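Side-chain contacts in glucosamine-6-phosphate deaminase (Thermotoga maritima, PDB 1J5X), which belongs to the SIS-domain family, alpha/beta proteins built from parallel beta sheets with helices packed on their faces: residues Q275-R280 with V290-E295; H214-G219 with L248-G253. One frame throughout, in Å; residues are numbered along the deposited sequence.

Contact 1 (Q275-R280 with V290-E295)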
loop_
_atom_site.group_PDB
_atom_site.type_symbol
_atom_site.label_atom_id
_atom_site.label_comp_id
_atom_site.label_asym_id
_atom_site.label_seq_id
_atom_site.Cartn_x
_atom_site.Cartn_y
_atom_site.Cartn_z
ATOM N N GLN A 275 0.684 21.145 -12.249
ATOM C CA GLN A 275 0.856 20.038 -13.176
ATOM C C GLN A 275 -0.308 19.057 -13.079
ATOM O O GLN A 275 -0.722 18.510 -14.093
ATOM C CB GLN A 275 2.202 19.316 -12.902
ATOM C CG GLN A 275 3.465 20.139 -13.106
ATOM C CD GLN A 275 3.624 21.370 -12.170
ATOM O OE1 GLN A 275 3.277 21.336 -10.965
ATOM N NE2 GLN A 275 4.180 22.464 -12.726
ATOM N N GLU A 276 -0.824 18.826 -11.865
ATOM C CA GLU A 276 -1.894 17.886 -11.636
ATOM C C GLU A 276 -3.189 18.390 -12.243
ATOM O O GLU A 276 -3.918 17.628 -12.858
ATOM C CB GLU A 276 -2.083 17.595 -10.124
ATOM C CG GLU A 276 -0.966 16.710 -9.540
ATOM C CD GLU A 276 -0.707 16.898 -8.044
ATOM O OE1 GLU A 276 -1.428 17.688 -7.374
ATOM O OE2 GLU A 276 0.261 16.262 -7.534
ATOM N N LYS A 277 -3.459 19.676 -12.078
ATOM C CA LYS A 277 -4.689 20.181 -12.643
ATOM C C LYS A 277 -4.630 20.153 -14.175
ATOM O O LYS A 277 -5.649 19.858 -14.832
ATOM C CB LYS A 277 -4.959 21.591 -12.086
ATOM C CG LYS A 277 -5.368 21.527 -10.577
ATOM C CD LYS A 277 -6.699 20.761 -10.463
ATOM C CE LYS A 277 -7.539 21.117 -9.244
ATOM N NZ LYS A 277 -7.142 20.422 -8.027
ATOM N N ARG A 278 -3.461 20.443 -14.736
ATOM C CA ARG A 278 -3.303 20.430 -16.185
ATOM C C ARG A 278 -3.549 19.011 -16.703
ATOM O O ARG A 278 -4.251 18.818 -17.699
ATOM C CB ARG A 278 -1.918 20.866 -16.606
ATOM C CG ARG A 278 -1.614 22.317 -16.431
ATOM C CD ARG A 278 -0.247 22.611 -17.042
ATOM N NE ARG A 278 0.155 24.006 -16.866
ATOM C CZ ARG A 278 1.209 24.567 -17.468
ATOM N NH1 ARG A 278 1.981 23.845 -18.287
ATOM N NH2 ARG A 278 1.482 25.859 -17.274
ATOM N N LEU A 279 -3.001 18.004 -16.015
ATOM C CA LEU A 279 -3.193 16.611 -16.463
ATOM C C LEU A 279 -4.682 16.191 -16.323
ATOM O O LEU A 279 -5.236 15.521 -17.181
ATOM C CB LEU A 279 -2.293 15.672 -15.617
ATOM C CG LEU A 279 -2.407 14.181 -15.931
ATOM C CD1 LEU A 279 -2.153 13.954 -17.446
ATOM C CD2 LEU A 279 -1.382 13.406 -15.018
ATOM N N ARG A 280 -5.305 16.573 -15.212
ATOM C CA ARG A 280 -6.701 16.287 -14.991
ATOM C C ARG A 280 -7.538 16.825 -16.166
ATOM O O ARG A 280 -8.331 16.068 -16.751
ATOM C CB ARG A 280 -7.184 16.963 -13.698
ATOM C CG ARG A 280 -8.691 16.895 -13.516
ATOM C CD ARG A 280 -9.144 17.343 -12.127
ATOM N NE ARG A 280 -10.588 17.126 -12.004
ATOM C CZ ARG A 280 -11.231 16.772 -10.896
ATOM N NH1 ARG A 280 -10.593 16.571 -9.746
ATOM N NH2 ARG A 280 -12.544 16.605 -10.943
ATOM N N VAL A 290 -12.014 12.072 -13.500
ATOM C CA VAL A 290 -10.813 12.171 -12.654
ATOM C C VAL A 290 -11.162 12.611 -11.273
ATOM O O VAL A 290 -11.981 13.555 -11.092
ATOM C CB VAL A 290 -9.841 13.160 -13.218
ATOM C CG1 VAL A 290 -8.581 13.236 -12.289
ATOM C CG2 VAL A 290 -9.506 12.797 -14.683
ATOM N N LEU A 291 -10.598 11.900 -10.301
ATOM C CA LEU A 291 -10.789 12.186 -8.890
ATOM C C LEU A 291 -9.407 12.443 -8.255
ATOM O O LEU A 291 -8.459 11.654 -8.446
ATOM C CB LEU A 291 -11.467 11.004 -8.229
ATOM C CG LEU A 291 -11.958 11.183 -6.804
ATOM C CD1 LEU A 291 -13.244 10.342 -6.577
ATOM C CD2 LEU A 291 -10.843 10.724 -5.865
ATOM N N GLU A 292 -9.267 13.573 -7.560
ATOM C CA GLU A 292 -7.992 13.837 -6.890
ATOM C C GLU A 292 -8.057 13.558 -5.408
ATOM O O GLU A 292 -8.997 13.973 -4.707
ATOM C CB GLU A 292 -7.558 15.293 -7.075
ATOM C CG GLU A 292 -7.106 15.661 -8.460
ATOM C CD GLU A 292 -7.016 17.183 -8.633
ATOM O OE1 GLU A 292 -8.040 17.812 -8.992
ATOM O OE2 GLU A 292 -5.923 17.747 -8.431
ATOM N N VAL A 293 -7.028 12.882 -4.900
ATOM C CA VAL A 293 -6.944 12.585 -3.477
ATOM C C VAL A 293 -5.855 13.493 -2.938
ATOM O O VAL A 293 -4.718 13.400 -3.384
ATOM C CB VAL A 293 -6.478 11.115 -3.227
ATOM C CG1 VAL A 293 -6.232 10.870 -1.717
ATOM C CG2 VAL A 293 -7.552 10.157 -3.816
ATOM N N GLY A 294 -6.189 14.334 -1.966
ATOM C CA GLY A 294 -5.181 15.267 -1.424
ATOM C C GLY A 294 -5.813 16.682 -1.276
ATOM O O GLY A 294 -6.902 17.008 -1.825
ATOM N N GLU A 295 -5.100 17.542 -0.543
ATOM C CA GLU A 295 -5.599 18.898 -0.335
ATOM C C GLU A 295 -5.700 19.591 -1.668
ATOM O O GLU A 295 -4.815 19.418 -2.546
ATOM C CB GLU A 295 -4.677 19.601 0.677
ATOM C CG GLU A 295 -5.094 19.153 2.043
ATOM C CD GLU A 295 -4.474 19.969 3.170
ATOM O OE1 GLU A 295 -3.996 21.097 2.911
ATOM O OE2 GLU A 295 -4.487 19.486 4.329
#

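Contact 2 (H214-G219 with L248-G253)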
loop_
_atom_site.group_PDB
_atom_site.type_symbol
_atom_site.label_atom_id
_atom_site.label_comp_id
_atom_site.label_asym_id
_atom_site.label_seq_id
_atom_site.Cartn_x
_atom_site.Cartn_y
_atom_site.Cartn_z
ATOM N N HIS A 214 -12.583 0.843 -16.302
ATOM C CA HIS A 214 -11.120 0.955 -16.501
ATOM C C HIS A 214 -10.655 1.928 -15.418
ATOM O O HIS A 214 -10.956 3.140 -15.519
ATOM C CB HIS A 214 -10.824 1.585 -17.832
ATOM C CG HIS A 214 -9.366 1.784 -18.081
ATOM N ND1 HIS A 214 -8.893 2.697 -18.985
ATOM C CD2 HIS A 214 -8.279 1.195 -17.532
ATOM C CE1 HIS A 214 -7.568 2.670 -18.991
ATOM N NE2 HIS A 214 -7.174 1.766 -18.118
ATOM N N PHE A 215 -9.948 1.398 -14.420
ATOM C CA PHE A 215 -9.447 2.246 -13.320
ATOM C C PHE A 215 -7.935 2.488 -13.478
ATOM O O PHE A 215 -7.168 1.526 -13.692
ATOM C CB PHE A 215 -9.668 1.561 -11.983
ATOM C CG PHE A 215 -11.119 1.315 -11.626
ATOM C CD1 PHE A 215 -12.149 1.931 -12.339
ATOM C CD2 PHE A 215 -11.428 0.495 -10.579
ATOM C CE1 PHE A 215 -13.487 1.692 -11.971
ATOM C CE2 PHE A 215 -12.759 0.245 -10.187
ATOM C CZ PHE A 215 -13.781 0.846 -10.896
ATOM N N VAL A 216 -7.513 3.744 -13.281
ATOM C CA VAL A 216 -6.102 4.134 -13.418
ATOM C C VAL A 216 -5.742 4.848 -12.109
ATOM O O VAL A 216 -6.516 5.715 -11.665
ATOM C CB VAL A 216 -5.963 5.088 -14.607
ATOM C CG1 VAL A 216 -4.546 5.669 -14.713
ATOM C CG2 VAL A 216 -6.358 4.347 -15.926
ATOM N N PHE A 217 -4.633 4.451 -11.476
ATOM C CA PHE A 217 -4.172 5.046 -10.213
ATOM C C PHE A 217 -2.830 5.724 -10.457
ATOM O O PHE A 217 -1.860 5.085 -10.868
ATOM C CB PHE A 217 -4.128 3.926 -9.182
ATOM C CG PHE A 217 -5.498 3.349 -8.922
ATOM C CD1 PHE A 217 -6.341 4.003 -8.043
ATOM C CD2 PHE A 217 -5.954 2.193 -9.587
ATOM C CE1 PHE A 217 -7.645 3.535 -7.773
ATOM C CE2 PHE A 217 -7.266 1.700 -9.350
ATOM C CZ PHE A 217 -8.105 2.368 -8.435
ATOM N N LEU A 218 -2.766 7.042 -10.219
ATOM C CA LEU A 218 -1.555 7.796 -10.513
ATOM C C LEU A 218 -0.949 8.390 -9.261
ATOM O O LEU A 218 -1.682 8.920 -8.440
ATOM C CB LEU A 218 -1.899 8.941 -11.486
ATOM C CG LEU A 218 -2.535 8.619 -12.851
ATOM C CD1 LEU A 218 -2.579 9.940 -13.721
ATOM C CD2 LEU A 218 -1.616 7.571 -13.583
ATOM N N GLY A 219 0.360 8.290 -9.116
ATOM C CA GLY A 219 1.009 8.912 -7.948
ATOM C C GLY A 219 2.513 8.768 -8.091
ATOM O O GLY A 219 2.980 7.839 -8.762
ATOM N N LEU A 248 3.045 11.675 -14.113
ATOM C CA LEU A 248 3.279 12.255 -15.429
ATOM C C LEU A 248 3.610 11.188 -16.470
ATOM O O LEU A 248 3.610 11.493 -17.672
ATOM C CB LEU A 248 4.421 13.284 -15.346
ATOM C CG LEU A 248 4.099 14.402 -14.359
ATOM C CD1 LEU A 248 5.218 15.359 -14.284
ATOM C CD2 LEU A 248 2.764 15.064 -14.760
ATOM N N GLU A 249 3.861 9.938 -16.031
ATOM C CA GLU A 249 4.211 8.881 -17.005
ATOM C C GLU A 249 3.008 8.554 -17.833
ATOM O O GLU A 249 3.152 8.023 -18.934
ATOM C CB GLU A 249 4.622 7.579 -16.298
ATOM C CG GLU A 249 6.032 7.697 -15.726
ATOM C CD GLU A 249 7.100 7.749 -16.849
ATOM O OE1 GLU A 249 7.369 6.709 -17.517
ATOM O OE2 GLU A 249 7.656 8.814 -17.086
ATOM N N TYR A 250 1.830 8.843 -17.276
ATOM C CA TYR A 250 0.594 8.480 -17.936
ATOM C C TYR A 250 0.448 9.085 -19.344
ATOM O O TYR A 250 -0.207 8.491 -20.197
ATOM C CB TYR A 250 -0.621 8.821 -17.035
ATOM C CG TYR A 250 -1.884 8.091 -17.505
ATOM C CD1 TYR A 250 -1.952 6.689 -17.480
ATOM C CD2 TYR A 250 -2.983 8.806 -18.008
ATOM C CE1 TYR A 250 -3.050 6.022 -17.924
ATOM C CE2 TYR A 250 -4.113 8.142 -18.478
ATOM C CZ TYR A 250 -4.147 6.748 -18.433
ATOM O OH TYR A 250 -5.229 6.045 -18.865
ATOM N N ARG A 251 1.094 10.207 -19.623
ATOM C CA ARG A 251 0.976 10.783 -20.947
ATOM C C ARG A 251 1.805 10.045 -21.971
ATOM O O ARG A 251 1.537 10.173 -23.180
ATOM C CB ARG A 251 1.508 12.218 -20.996
ATOM C CG ARG A 251 0.593 13.254 -20.257
ATOM C CD ARG A 251 1.077 14.657 -20.674
ATOM N NE ARG A 251 0.203 15.698 -20.118
ATOM C CZ ARG A 251 0.444 16.349 -18.975
ATOM N NH1 ARG A 251 1.538 16.082 -18.238
ATOM N NH2 ARG A 251 -0.420 17.282 -18.562
ATOM N N HIS A 252 2.819 9.300 -21.494
ATOM C CA HIS A 252 3.757 8.715 -22.414
ATOM C C HIS A 252 3.360 7.387 -22.934
ATOM O O HIS A 252 4.096 6.395 -22.848
ATOM C CB HIS A 252 5.166 8.678 -21.769
ATOM C CG HIS A 252 5.628 9.996 -21.273
ATOM N ND1 HIS A 252 6.501 10.796 -21.974
ATOM C CD2 HIS A 252 5.330 10.671 -20.135
ATOM C CE1 HIS A 252 6.733 11.897 -21.290
ATOM N NE2 HIS A 252 6.032 11.848 -20.167
ATOM N N GLY A 253 2.136 7.346 -23.432
ATOM C CA GLY A 253 1.634 6.111 -23.989
ATOM C C GLY A 253 0.388 5.533 -23.415
ATOM O O GLY A 253 -0.598 5.301 -24.156
#

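Contact 1 (Q275-R280 with V290-E295)
Arg280 of helix 273-285 lies across Val290 and Glu292 of strand 289-293, joining the last two elements of a beta-alpha-beta unit that starts with strand 262-267. The short segments run in nearly opposite directions, with their axes 10.1 Å apart at closest approach, as expected when a chain returns from a covering helix to its parallel sheet. With CG trans to the backbone nitrogen (chi1 171°) and the chain extended as far as NE, the arginine leads from the helix toward the strand. Its CB carries the chain to CG, which lies 3.9 Å from Val290 CG1, an apolar contact between side chains that run alongside but head opposite ways. CD then comes to 3.4 Å from Glu292 OE1. At the tip the guanidinium lies face-on to Val290 O, which sits 3.0 Å above its plane and toward the rim; the angle is too poor for NH2 to bond it. NH1 instead donates to Glu292 OE1 at 2.9 Å through a bent bond (146°), reaching the anti lone pair, and the guanidinium and carboxylate planes are turned 67° apart. Lys277, Arg280 and Glu292 form a salt-bridge network that outside partners extend: Asp298 pairs with the same NH1, Glu284 with NE, and Lys268 with both Glu292 OE2 and Glu276. Together the three cations would be expected to offset the nearby Glu276 carboxylate and favour the charged form of Glu292. Lys277, bent at chi2 and chi4, stands nearly perpendicular to Glu292; its NZ also bonds Gly296 O. That ammonium meets OE1 from the syn side at 2.9 Å, while its bond to OE2 is weak.

Contact 2 (H214-G219 with L248-G253)
Tyr250 pushes its ring against Val216 and Leu218, and its hydroxyl end reaches as far as His214. The most direct contact is a CH-pi interaction: Val216 CG1 stands over one ring face, 4.0 Å from the centroid of Tyr250 and 28° off the ring normal. Within the ring its nearest atom is Tyr250 CE1, at 3.6 Å. The other methyl of the valine, CG2, lies 3.6 Å from Tyr250 OH, so the two branches divide the outer part of the tyrosine between them. Leu218 lies nearly perpendicular to the tyrosine near the root of the side chain, where its CD2 is 3.8 Å from Tyr250 CB and meets the ring only obliquely. At the far end His214 CE1 is 4.1 Å from Tyr250 OH, a loose approach. Three alternate residues of strand 214-218 thus line the length of one tyrosine side chain, with Val216 alone of them over the ring face, while Phe215 and Phe217 between them turn to the other face of the four-stranded parallel sheet, where helices 222-238 and 313-326 lie. Tyr250 itself comes from a 3-10 segment in the connection between strands 241-245 and 262-267, and its chi1 of -163° swings CG away from the backbone N and aims the ring at the strand. Lys255 and Val258, further along that connection, also touch it. The histidine is fixed by neighbouring strands, bonding Glu243 through NE2 and Thr262 through ND1. Further out, Arg251 NE makes a salt bridge to Glu282 OE1, which ties the 3-10 segment to helix 273-285.

Overall arrangement
Both contacts are largely buried and reach the same parallel sheet, contact 1 at its outermost strand 289-293 and contact 2 at the interior strand 214-218. In contact 1 Lys277 and Arg280 are partly exposed; in contact 2 Val216, Leu218 and Tyr250 are buried, and only His214 of the touching residues is partly exposed. Contact 1 joins helix to edge strand mainly through charged groups, burying 294 Å²; contact 2 buries 168 Å² and fastens a loop segment by apolar packing and a CH-pi contact, with no polar bond between its segments. Contact 2 is complete in sequence before contact 1 begins, yet their centres are about 12 Å apart. Leu279 connects them, its CD2 lying 3.9 Å from Leu218 CD1.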